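Local coordinates for nucleocapsid (Crimean-congo hemorrhagic fever virus, PDB 4AKL), which binds single- and double-stranded RNA, probably takes part in packaging the viral genome, and displays sequence-non-specific DNA endonuclease activity, at residues Asp28-Pro41 with Asn415-Thr429. Residues are numbered along the deposited sequence; the frame is centred on the assembly and turned at random.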
ATOM      1  N   ASP A  28      22.185 -11.925  -9.944  1.00 53.85           N
ATOM      2  CA  ASP A  28      21.610 -10.606  -9.723  1.00 52.66           C
ATOM      3  C   ASP A  28      21.994  -9.628 -10.825  1.00 53.32           C
ATOM      4  O   ASP A  28      22.015  -8.413 -10.619  1.00 53.12           O
ATOM      5  CB  ASP A  28      22.012 -10.093  -8.324  1.00 53.07           C
ATOM      6  CG  ASP A  28      23.484  -9.733  -8.199  1.00 55.39           C
ATOM      7  OD1 ASP A  28      24.341 -10.083  -9.071  1.00 56.53           O
ATOM      8  OD2 ASP A  28      23.766  -9.081  -7.189  1.00 54.33           O
ATOM      9  N   THR A  29      22.297 -10.178 -11.997  1.00 54.38           N
ATOM     10  CA  THR A  29      22.642  -9.389 -13.174  1.00 55.16           C
ATOM     11  C   THR A  29      21.525  -8.386 -13.473  1.00 52.71           C
ATOM     12  O   THR A  29      21.782  -7.197 -13.690  1.00 53.02           O
ATOM     13  CB  THR A  29      22.811 -10.294 -14.427  1.00 56.01           C
ATOM     14  OG1 THR A  29      23.481 -11.505 -14.058  1.00 58.94           O
ATOM     15  CG2 THR A  29      23.604  -9.583 -15.516  1.00 57.77           C
ATOM     16  N   TYR A  30      20.289  -8.877 -13.486  1.00 50.17           N
ATOM     17  CA  TYR A  30      19.123  -8.044 -13.873  1.00 48.31           C
ATOM     18  C   TYR A  30      18.159  -7.785 -12.761  1.00 45.92           C
ATOM     19  O   TYR A  30      17.143  -7.140 -13.001  1.00 44.73           O
ATOM     20  CB  TYR A  30      18.368  -8.689 -15.060  1.00 47.81           C
ATOM     21  CG  TYR A  30      19.277  -8.914 -16.234  1.00 50.40           C
ATOM     22  CD1 TYR A  30      19.742  -7.836 -16.975  1.00 52.11           C
ATOM     23  CD2 TYR A  30      19.689 -10.182 -16.587  1.00 51.98           C
ATOM     24  CE1 TYR A  30      20.578  -8.011 -18.043  1.00 55.33           C
ATOM     25  CE2 TYR A  30      20.554 -10.378 -17.675  1.00 55.02           C
ATOM     26  CZ  TYR A  30      20.986  -9.293 -18.394  1.00 56.22           C
ATOM     27  OH  TYR A  30      21.834  -9.475 -19.467  1.00 60.47           O
ATOM     28  N   THR A  31      18.459  -8.273 -11.554  1.00 45.52           N
ATOM     29  CA  THR A  31      17.573  -8.131 -10.421  1.00 43.85           C
ATOM     30  C   THR A  31      18.297  -7.558  -9.237  1.00 44.49           C
ATOM     31  O   THR A  31      19.472  -7.801  -9.087  1.00 46.23           O
ATOM     32  CB  THR A  31      16.983  -9.467 -10.001  1.00 42.79           C
ATOM     33  OG1 THR A  31      18.024 -10.415  -9.797  1.00 45.61           O
ATOM     34  CG2 THR A  31      16.049 -10.005 -11.065  1.00 41.61           C
ATOM     35  N   ASN A  32      17.576  -6.805  -8.404  1.00 43.47           N
ATOM     36  CA  ASN A  32      18.124  -6.182  -7.180  1.00 44.48           C
ATOM     37  C   ASN A  32      18.493  -7.224  -6.177  1.00 44.65           C
ATOM     38  O   ASN A  32      19.571  -7.196  -5.602  1.00 45.12           O
ATOM     39  CB  ASN A  32      17.137  -5.207  -6.536  1.00 43.87           C
ATOM     40  CG  ASN A  32      16.805  -4.020  -7.439  1.00 44.15           C
ATOM     41  OD1 ASN A  32      17.667  -3.531  -8.174  1.00 46.36           O
ATOM     42  ND2 ASN A  32      15.563  -3.559  -7.377  1.00 42.69           N
ATOM     43  N   SER A  33      17.591  -8.165  -5.983  1.00 42.92           N
ATOM     44  CA  SER A  33      17.850  -9.255  -5.087  1.00 43.53           C
ATOM     45  C   SER A  33      18.140 -10.477  -5.971  1.00 43.79           C
ATOM     46  O   SER A  33      17.606 -10.591  -7.045  1.00 42.84           O
ATOM     47  CB  SER A  33      16.645  -9.395  -4.146  1.00 41.94           C
ATOM     48  OG  SER A  33      16.878 -10.273  -3.099  1.00 42.20           O
ATOM     49  N   TYR A  34      19.042 -11.361  -5.532  1.00 45.90           N
ATOM     50  CA  TYR A  34      19.360 -12.594  -6.280  1.00 46.47           C
ATOM     51  C   TYR A  34      18.073 -13.377  -6.668  1.00 45.07           C
ATOM     52  O   TYR A  34      17.114 -13.501  -5.875  1.00 43.12           O
ATOM     53  CB  TYR A  34      20.274 -13.485  -5.481  1.00 48.37           C
ATOM     54  CG  TYR A  34      21.763 -13.148  -5.601  1.00 51.04           C
ATOM     55  CD1 TYR A  34      22.490 -13.554  -6.694  1.00 53.15           C
ATOM     56  CD2 TYR A  34      22.421 -12.433  -4.607  1.00 52.75           C
ATOM     57  CE1 TYR A  34      23.882 -13.255  -6.809  1.00 55.94           C
ATOM     58  CE2 TYR A  34      23.776 -12.127  -4.693  1.00 55.34           C
ATOM     59  CZ  TYR A  34      24.501 -12.534  -5.794  1.00 57.50           C
ATOM     60  OH  TYR A  34      25.849 -12.223  -5.866  1.00 61.29           O
ATOM     61  N   SER A  35      18.078 -13.889  -7.892  1.00 45.63           N
ATOM     62  CA  SER A  35      16.927 -14.514  -8.474  1.00 44.54           C
ATOM     63  C   SER A  35      17.341 -15.498  -9.543  1.00 46.32           C
ATOM     64  O   SER A  35      18.547 -15.742  -9.769  1.00 48.65           O
ATOM     65  CB  SER A  35      16.045 -13.426  -9.108  1.00 43.12           C
ATOM     66  OG  SER A  35      16.605 -13.001 -10.311  1.00 44.28           O
ATOM     67  N   PHE A  36      16.348 -16.074 -10.209  1.00 45.98           N
ATOM     68  CA  PHE A  36      16.594 -17.014 -11.326  1.00 47.51           C
ATOM     69  C   PHE A  36      16.707 -16.309 -12.692  1.00 48.36           C
ATOM     70  O   PHE A  36      16.797 -16.979 -13.738  1.00 49.33           O
ATOM     71  CB  PHE A  36      15.486 -18.097 -11.355  1.00 46.64           C
ATOM     72  CG  PHE A  36      15.666 -19.159 -10.315  1.00 46.42           C
ATOM     73  CD1 PHE A  36      16.557 -20.202 -10.532  1.00 47.87           C
ATOM     74  CD2 PHE A  36      14.950 -19.110  -9.121  1.00 45.58           C
ATOM     75  CE1 PHE A  36      16.734 -21.177  -9.585  1.00 48.91           C
ATOM     76  CE2 PHE A  36      15.111 -20.082  -8.141  1.00 45.78           C
ATOM     77  CZ  PHE A  36      16.010 -21.121  -8.358  1.00 47.42           C
ATOM     78  N   CYS A  37      16.739 -14.976 -12.687  1.00 48.69           N
ATOM     79  CA  CYS A  37      16.671 -14.199 -13.932  1.00 49.69           C
ATOM     80  C   CYS A  37      18.009 -14.090 -14.678  1.00 52.24           C
ATOM     81  O   CYS A  37      18.873 -13.295 -14.319  1.00 53.22           O
ATOM     82  CB  CYS A  37      16.097 -12.784 -13.663  1.00 48.33           C
ATOM     83  SG  CYS A  37      15.651 -11.865 -15.129  1.00 48.81           S
ATOM     84  N   GLU A  38      18.144 -14.888 -15.735  1.00 53.82           N
ATOM     85  CA  GLU A  38      19.333 -14.840 -16.619  1.00 56.57           C
ATOM     86  C   GLU A  38      19.258 -13.852 -17.779  1.00 56.46           C
ATOM     87  O   GLU A  38      20.265 -13.563 -18.395  1.00 58.72           O
ATOM     88  CB  GLU A  38      19.639 -16.224 -17.153  1.00 58.16           C
ATOM     89  CG  GLU A  38      20.510 -17.022 -16.173  1.00 61.66           C
ATOM     90  CD  GLU A  38      20.580 -18.469 -16.542  1.00 65.76           C
ATOM     91  OE1 GLU A  38      19.691 -18.926 -17.314  1.00 67.67           O
ATOM     92  OE2 GLU A  38      21.507 -19.150 -16.071  1.00 68.93           O
ATOM     93  N   SER A  39      18.086 -13.338 -18.083  1.00 54.68           N
ATOM     94  CA  SER A  39      17.948 -12.356 -19.176  1.00 54.76           C
ATOM     95  C   SER A  39      16.647 -11.632 -19.080  1.00 52.25           C
ATOM     96  O   SER A  39      15.659 -12.169 -18.596  1.00 50.34           O
ATOM     97  CB  SER A  39      18.045 -13.032 -20.555  1.00 55.92           C
ATOM     98  OG  SER A  39      17.013 -13.966 -20.699  1.00 55.60           O
ATOM     99  N   VAL A  40      16.646 -10.406 -19.568  1.00 52.38           N
ATOM    100  CA  VAL A  40      15.458  -9.574 -19.519  1.00 50.91           C
ATOM    101  C   VAL A  40      14.362 -10.236 -20.370  1.00 50.16           C
ATOM    102  O   VAL A  40      14.620 -10.645 -21.480  1.00 50.86           O
ATOM    103  CB  VAL A  40      15.758  -8.126 -19.997  1.00 51.60           C
ATOM    104  CG1 VAL A  40      14.494  -7.272 -19.983  1.00 50.48           C
ATOM    105  CG2 VAL A  40      16.835  -7.496 -19.134  1.00 52.80           C
ATOM    106  N   PRO A  41      13.130 -10.348 -19.837  1.00 48.73           N
ATOM    107  CA  PRO A  41      12.114 -10.993 -20.615  1.00 48.10           C
ATOM    108  C   PRO A  41      11.745 -10.164 -21.852  1.00 48.31           C
ATOM    109  O   PRO A  41      11.682  -8.938 -21.802  1.00 47.56           O
ATOM    110  CB  PRO A  41      10.924 -11.086 -19.648  1.00 46.89           C
ATOM    111  CG  PRO A  41      11.419 -10.652 -18.328  1.00 46.31           C
ATOM    112  CD  PRO A  41      12.583  -9.815 -18.575  1.00 47.71           C
ATOM    113  N   ASN A 415      11.547  -6.309  -8.374  1.00 36.59           N
ATOM    114  CA  ASN A 415      12.910  -6.840  -8.237  1.00 37.77           C
ATOM    115  C   ASN A 415      13.779  -6.622  -9.500  1.00 39.21           C
ATOM    116  O   ASN A 415      14.986  -6.835  -9.447  1.00 39.99           O
ATOM    117  CB  ASN A 415      12.868  -8.328  -7.889  1.00 37.27           C
ATOM    118  CG  ASN A 415      14.195  -8.851  -7.401  1.00 39.04           C
ATOM    119  OD1 ASN A 415      14.954  -8.130  -6.711  1.00 38.91           O
ATOM    120  ND2 ASN A 415      14.506 -10.083  -7.756  1.00 36.57           N
ATOM    121  N   LEU A 416      13.181  -6.210 -10.629  1.00 39.07           N
ATOM    122  CA  LEU A 416      13.977  -5.921 -11.839  1.00 40.88           C
ATOM    123  C   LEU A 416      14.698  -4.609 -11.615  1.00 42.40           C
ATOM    124  O   LEU A 416      14.073  -3.663 -11.106  1.00 41.09           O
ATOM    125  CB  LEU A 416      13.135  -5.820 -13.108  1.00 40.14           C
ATOM    126  CG  LEU A 416      12.673  -7.140 -13.727  1.00 39.67           C
ATOM    127  CD1 LEU A 416      11.584  -6.878 -14.751  1.00 37.30           C
ATOM    128  CD2 LEU A 416      13.847  -7.955 -14.350  1.00 39.91           C
ATOM    129  N   ARG A 417      15.987  -4.549 -12.009  1.00 44.39           N
ATOM    130  CA  ARG A 417      16.814  -3.345 -11.769  1.00 46.97           C
ATOM    131  C   ARG A 417      16.270  -2.146 -12.507  1.00 47.64           C
ATOM    132  O   ARG A 417      15.615  -2.288 -13.538  1.00 47.19           O
ATOM    133  CB  ARG A 417      18.306  -3.564 -12.174  1.00 48.81           C
ATOM    134  CG  ARG A 417      19.065  -4.523 -11.261  1.00 49.70           C
ATOM    135  CD  ARG A 417      20.515  -4.728 -11.670  1.00 53.28           C
ATOM    136  NE  ARG A 417      21.219  -5.634 -10.739  1.00 54.62           N
ATOM    137  CZ  ARG A 417      21.729  -5.288  -9.542  1.00 56.18           C
ATOM    138  NH1 ARG A 417      21.654  -4.029  -9.069  1.00 55.48           N
ATOM    139  NH2 ARG A 417      22.328  -6.227  -8.793  1.00 57.61           N
ATOM    140  N   THR A 418      16.543  -0.970 -11.962  1.00 49.60           N
ATOM    141  CA  THR A 418      16.185   0.282 -12.589  1.00 50.96           C
ATOM    142  C   THR A 418      17.406   1.074 -13.075  1.00 54.53           C
ATOM    143  O   THR A 418      17.235   2.112 -13.683  1.00 55.26           O
ATOM    144  CB  THR A 418      15.363   1.179 -11.626  1.00 50.73           C
ATOM    145  OG1 THR A 418      16.099   1.412 -10.421  1.00 50.38           O
ATOM    146  CG2 THR A 418      13.973   0.506 -11.291  1.00 47.74           C
ATOM    147  N   ASN A 419      18.623   0.582 -12.824  1.00 57.22           N
ATOM    148  CA  ASN A 419      19.853   1.376 -13.133  1.00 60.71           C
ATOM    149  C   ASN A 419      20.218   1.413 -14.620  1.00 62.25           C
ATOM    150  O   ASN A 419      19.749   0.590 -15.415  1.00 61.52           O
ATOM    151  CB  ASN A 419      21.024   0.925 -12.277  1.00 62.27           C
ATOM    152  CG  ASN A 419      21.208  -0.575 -12.262  1.00 63.49           C
ATOM    153  OD1 ASN A 419      21.894  -1.152 -13.120  1.00 65.93           O
ATOM    154  ND2 ASN A 419      20.598  -1.229 -11.247  1.00 63.38           N
ATOM    155  N   THR A 420      21.041   2.384 -15.007  1.00 65.06           N
ATOM    156  CA  THR A 420      21.372   2.550 -16.443  1.00 66.73           C
ATOM    157  C   THR A 420      22.413   1.545 -16.934  1.00 68.17           C
ATOM    158  O   THR A 420      22.498   1.326 -18.136  1.00 69.27           O
ATOM    159  CB  THR A 420      21.824   3.971 -16.780  1.00 68.77           C
ATOM    160  OG1 THR A 420      20.973   4.905 -16.121  1.00 68.45           O
ATOM    161  CG2 THR A 420      21.767   4.228 -18.306  1.00 69.61           C
ATOM    162  N   GLU A 421      23.187   0.928 -16.028  1.00 68.79           N
ATOM    163  CA  GLU A 421      24.170  -0.118 -16.414  1.00 69.95           C
ATOM    164  C   GLU A 421      23.469  -1.305 -17.106  1.00 68.17           C
ATOM    165  O   GLU A 421      24.049  -1.938 -17.993  1.00 69.52           O
ATOM    166  CB  GLU A 421      24.965  -0.628 -15.219  1.00 70.77           C
ATOM    167  CG  GLU A 421      25.912   0.414 -14.571  1.00 73.96           C
ATOM    168  CD  GLU A 421      25.244   1.290 -13.498  1.00 74.06           C
ATOM    169  OE1 GLU A 421      23.980   1.406 -13.449  1.00 71.60           O
ATOM    170  OE2 GLU A 421      26.010   1.868 -12.700  1.00 76.52           O
ATOM    171  N   THR A 422      22.235  -1.590 -16.678  1.00 64.94           N
ATOM    172  CA  THR A 422      21.354  -2.562 -17.329  1.00 62.85           C
ATOM    173  C   THR A 422      20.205  -1.880 -18.104  1.00 60.75           C
ATOM    174  O   THR A 422      19.330  -2.546 -18.585  1.00 59.70           O
ATOM    175  CB  THR A 422      20.753  -3.545 -16.288  1.00 61.13           C
ATOM    176  OG1 THR A 422      20.145  -2.799 -15.238  1.00 60.25           O
ATOM    177  CG2 THR A 422      21.824  -4.433 -15.699  1.00 62.71           C
ATOM    178  N   ASN A 423      20.219  -0.560 -18.235  1.00 60.47           N
ATOM    179  CA  ASN A 423      19.143   0.202 -18.944  1.00 58.89           C
ATOM    180  C   ASN A 423      17.695  -0.010 -18.455  1.00 55.21           C
ATOM    181  O   ASN A 423      16.732  -0.103 -19.243  1.00 54.78           O
ATOM    182  CB  ASN A 423      19.280   0.047 -20.487  1.00 60.41           C
ATOM    183  CG  ASN A 423      19.989   1.222 -21.132  1.00 63.63           C
ATOM    184  OD1 ASN A 423      19.751   1.515 -22.294  1.00 67.68           O
ATOM    185  ND2 ASN A 423      20.859   1.908 -20.380  1.00 65.81           N
ATOM    186  N   ASN A 424      17.560  -0.071 -17.139  1.00 52.54           N
ATOM    187  CA  ASN A 424      16.282  -0.100 -16.465  1.00 49.04           C
ATOM    188  C   ASN A 424      15.294  -1.176 -17.005  1.00 46.60           C
ATOM    189  O   ASN A 424      14.230  -0.857 -17.527  1.00 45.19           O
ATOM    190  CB  ASN A 424      15.684   1.324 -16.470  1.00 48.69           C
ATOM    191  CG  ASN A 424      14.552   1.490 -15.448  1.00 46.77           C
ATOM    192  OD1 ASN A 424      14.063   0.509 -14.924  1.00 41.98           O
ATOM    193  ND2 ASN A 424      14.146   2.742 -15.168  1.00 45.01           N
ATOM    194  N   PRO A 425      15.659  -2.457 -16.859  1.00 45.37           N
ATOM    195  CA  PRO A 425      14.779  -3.501 -17.295  1.00 44.00           C
ATOM    196  C   PRO A 425      13.463  -3.511 -16.531  1.00 41.63           C
ATOM    197  O   PRO A 425      12.529  -4.079 -17.022  1.00 40.54           O
ATOM    198  CB  PRO A 425      15.592  -4.791 -17.012  1.00 44.42           C
ATOM    199  CG  PRO A 425      16.466  -4.422 -15.998  1.00 45.26           C
ATOM    200  CD  PRO A 425      16.885  -3.042 -16.317  1.00 46.54           C
ATOM    201  N   CYS A 426      13.413  -2.887 -15.342  1.00 41.03           N
ATOM    202  CA  CYS A 426      12.174  -2.719 -14.641  1.00 39.60           C
ATOM    203  C   CYS A 426      11.218  -1.894 -15.489  1.00 39.42           C
ATOM    204  O   CYS A 426      10.078  -2.335 -15.797  1.00 38.06           O
ATOM    205  CB  CYS A 426      12.401  -2.020 -13.315  1.00 39.67           C
ATOM    206  SG  CYS A 426      10.865  -1.888 -12.327  1.00 37.39           S
ATOM    207  N   ALA A 427      11.671  -0.701 -15.862  1.00 40.28           N
ATOM    208  CA  ALA A 427      10.817   0.207 -16.615  1.00 40.50           C
ATOM    209  C   ALA A 427      10.511  -0.385 -18.006  1.00 40.97           C
ATOM    210  O   ALA A 427       9.375  -0.346 -18.470  1.00 40.48           O
ATOM    211  CB  ALA A 427      11.445   1.569 -16.707  1.00 41.87           C
ATOM    212  N   ARG A 428      11.492  -0.970 -18.667  1.00 42.04           N
ATOM    213  CA  ARG A 428      11.186  -1.545 -19.975  1.00 42.82           C
ATOM    214  C   ARG A 428      10.017  -2.533 -19.892  1.00 40.93           C
ATOM    215  O   ARG A 428       9.142  -2.516 -20.754  1.00 41.16           O
ATOM    216  CB  ARG A 428      12.394  -2.202 -20.596  1.00 44.17           C
ATOM    217  CG  ARG A 428      13.389  -1.179 -21.104  1.00 48.02           C
ATOM    218  CD  ARG A 428      14.552  -1.823 -21.785  1.00 52.44           C
ATOM    219  NE  ARG A 428      15.631  -2.166 -20.843  1.00 56.75           N
ATOM    220  CZ  ARG A 428      16.175  -3.385 -20.643  1.00 57.95           C
ATOM    221  NH1 ARG A 428      15.781  -4.480 -21.303  1.00 58.27           N
ATOM    222  NH2 ARG A 428      17.141  -3.504 -19.762  1.00 59.21           N
ATOM    223  N   THR A 429      10.010  -3.351 -18.852  1.00 39.46           N
ATOM    224  CA  THR A 429       9.049  -4.417 -18.709  1.00 38.08           C
ATOM    225  C   THR A 429       7.647  -3.897 -18.322  1.00 36.87           C
ATOM    226  O   THR A 429       6.631  -4.432 -18.806  1.00 37.41           O
ATOM    227  CB  THR A 429       9.558  -5.405 -17.666  1.00 37.93           C
ATOM    228  OG1 THR A 429      10.870  -5.838 -18.036  1.00 38.32           O
ATOM    229  CG2 THR A 429       8.586  -6.621 -17.490  1.00 36.36           C
TER
HETATM  230  O   HOH W   1      10.609  -6.527 -20.814  1.00 48.02           O
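The extended chain of Arg-417, trans at chi2 and chi3 and turned about CD-NE (chi4 -80°), lays its guanidinium against the backbone of Asp-28 to Asn-32, while Asn-415, with CG anti to the backbone N (chi1 -166°), presents its amide to Ser-33. The arginine grips side-on: NE and NH2 both donate to Asp-28 O, each at 2.9 Å, and that oxygen lies within 1° of the guanidinium plane. Thr-31 O sits over one face, too poorly angled to be a bonding partner. A long salt bridge joins Asp-28 OD2 to Arg-417 NH2 (3.6 Å), the carboxylate standing steeply to the guanidinium.

At Asn-415 both ends of the amide are used. Ser-33 N donates to OD1 at 2.7 Å, in the carbonyl plane and on a lone pair; ND2 returns a bond to Ser-33 O, which Thr-31 OG1 reaches from the opposite face. ND2 also donates to Cys-74 O, so three hydrogen bonds, one at OD1 and two from ND2, fix the amide's rotation. Between these two side chains the backbones form a single bridge at Thr-31 and Leu-416: Asn-32 N donates to Asn-415 O (2.8 Å) and Arg-417 N to Tyr-30 O (3.0 Å).

Farther along, Val-40 drops onto the first turn of helix 425-440, CG2 lying 3.7 Å from Pro-425 CB and CG1 against Arg-428 NH1. A water bridges Pro-41 O and Thr-429 OG1.

The contact thus ties the loop between helices 10-24 and 45-52 to the segment leading into helix 425-440 and the helix's first turn, chiefly by side chains reading backbone atoms. Two donors would polarise the Asp-28 carbonyl; separately, its carboxylate probably adds a modest electrostatic attraction, whereas the neutral amide of Asn-415 secures buried polar groups without bringing in a charge.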